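Local coordinates for carboxymuconolactone decarboxylase family protein (PDB 3D7I), which probably acts as an oxidoreductase with peroxiredoxin-like activity, possibly in oxygen detoxification, as a hexameric all-helical member of the AhpD-like carboxymuconolactone decarboxylase family, at residues Lys45-Ile49 / Gln64-Ala68. Residues are numbered along the deposited sequence; the frame is centred on the assembly and turned at random. Where two conformers were deposited one is given.
Sequences KLIAI and QMKSA
Gln64 lays its side chain against Ala48 and Lys45, bridging the consecutive helices 41-53 and 58-72 near the centre of the all-helical chain; their short segments run antiparallel at 160° with axes 9.9 Å apart. The bend at chi2 (-73°) helps lay a face of the amide against the methyl of Ala48: Gln64 OE1 stands 3.7 Å from Ala48 CB, and CD and NE2 follow almost as near. The aliphatic part of Lys45 crosses this side chain at about a right angle, with CD 4.0 Å from Gln64 OE1. Nearer the backbone, Gln64 CB meets Ile49 CG1 at 4.1 Å. Met65, a selenomethionine, offers its CG to Ile49 CG2 at 4.2 Å, while its extended chain continues among helices 76-90 and 92-104. One turn on, Ala68 CB takes Ile49 CD1 at 3.8 Å. Shortening Ile49 to an alanine is likely to leave Gln64 CB, Met65 CG and Ala68 CB without these partners and a gap between the helices. Ile49 also packs on Val82, and Ala48 on Val85 of a second subunit. With no polar bond between the segments, the contact rests on van der Waals packing; Gln64 OE1, buried here without a partner in the model, probably carries a desolvation cost.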
loop_
_atom_site.group_PDB
_atom_site.type_symbol
_atom_site.label_atom_id
_atom_site.label_comp_id
_atom_site.label_asym_id
_atom_site.label_seq_id
_atom_site.Cartn_x
_atom_site.Cartn_y
_atom_site.Cartn_z
ATOM N N LYS B 45 7.848 1.746 20.133
ATOM C CA LYS B 45 7.301 3.005 19.624
ATOM C C LYS B 45 8.101 3.547 18.436
ATOM O O LYS B 45 7.523 4.101 17.511
ATOM C CB LYS B 45 7.217 4.056 20.739
ATOM C CG LYS B 45 6.015 3.812 21.624
ATOM C CD LYS B 45 4.704 4.234 20.943
ATOM C CE LYS B 45 3.521 3.860 21.838
ATOM N NZ LYS B 45 2.191 4.209 21.251
ATOM N N LEU B 46 9.417 3.370 18.468
ATOM C CA LEU B 46 10.284 3.713 17.311
ATOM C C LEU B 46 9.922 2.889 16.078
ATOM O O LEU B 46 9.840 3.404 14.960
ATOM C CB LEU B 46 11.778 3.555 17.671
ATOM C CG LEU B 46 12.329 4.553 18.703
ATOM C CD1 LEU B 46 13.725 4.151 19.179
ATOM C CD2 LEU B 46 12.359 5.983 18.140
ATOM N N ILE B 47 9.647 1.602 16.288
ATOM C CA ILE B 47 9.158 0.739 15.236
ATOM C C ILE B 47 7.815 1.236 14.689
ATOM O O ILE B 47 7.611 1.283 13.477
ATOM C CB ILE B 47 9.057 -0.722 15.734
ATOM C CG1 ILE B 47 10.452 -1.300 16.016
ATOM C CG2 ILE B 47 8.310 -1.631 14.712
ATOM C CD1 ILE B 47 10.429 -2.556 16.928
ATOM N N ALA B 48 6.912 1.626 15.596
ATOM C CA ALA B 48 5.597 2.130 15.191
ATOM C C ALA B 48 5.755 3.381 14.313
ATOM O O ALA B 48 5.080 3.523 13.300
ATOM C CB ALA B 48 4.708 2.415 16.434
ATOM N N ILE B 49 6.659 4.281 14.699
ATOM C CA ILE B 49 6.940 5.483 13.892
ATOM C C ILE B 49 7.385 5.082 12.509
ATOM O O ILE B 49 6.892 5.611 11.528
ATOM C CB ILE B 49 7.983 6.411 14.557
ATOM C CG1 ILE B 49 7.426 7.045 15.833
ATOM C CG2 ILE B 49 8.417 7.569 13.600
ATOM C CD1 ILE B 49 8.508 7.575 16.759
ATOM N N GLN B 64 2.052 10.003 15.918
ATOM C CA GLN B 64 2.993 9.031 16.477
ATOM C C GLN B 64 4.242 9.741 16.961
ATOM O O GLN B 64 4.763 9.421 18.018
ATOM C CB GLN B 64 3.387 7.915 15.478
ATOM C CG GLN B 64 2.501 6.647 15.480
ATOM C CD GLN B 64 2.684 5.743 16.705
ATOM O OE1 GLN B 64 3.693 5.804 17.410
ATOM N NE2 GLN B 64 1.706 4.889 16.947
HETATM N N MSE B 65 4.754 10.683 16.168
HETATM C CA MSE B 65 5.978 11.368 16.521
HETATM C C MSE B 65 5.775 12.215 17.774
HETATM O O MSE B 65 6.599 12.177 18.702
HETATM C CB MSE B 65 6.443 12.256 15.366
HETATM C CG MSE B 65 6.988 11.451 14.162
HETATM SE SE MSE B 65 7.678 12.669 12.883
HETATM C CE MSE B 65 8.282 11.364 11.579
ATOM N N LYS B 66 4.673 12.969 17.788
ATOM C CA LYS B 66 4.363 13.877 18.910
ATOM C C LYS B 66 4.234 13.100 20.214
ATOM O O LYS B 66 4.854 13.449 21.214
ATOM C CB LYS B 66 3.076 14.666 18.637
ATOM C CG LYS B 66 3.253 15.847 17.718
ATOM N N SER B 67 3.443 12.038 20.189
ATOM C CA SER B 67 3.235 11.199 21.371
ATOM C C SER B 67 4.531 10.565 21.862
ATOM O O SER B 67 4.796 10.525 23.051
ATOM C CB SER B 67 2.195 10.111 21.090
ATOM O OG SER B 67 2.549 9.329 19.961
ATOM N N ALA B 68 5.346 10.065 20.941
ATOM C CA ALA B 68 6.631 9.489 21.327
ATOM C C ALA B 68 7.519 10.491 22.053
ATOM O O ALA B 68 8.188 10.153 23.035
ATOM C CB ALA B 68 7.363 8.954 20.095
#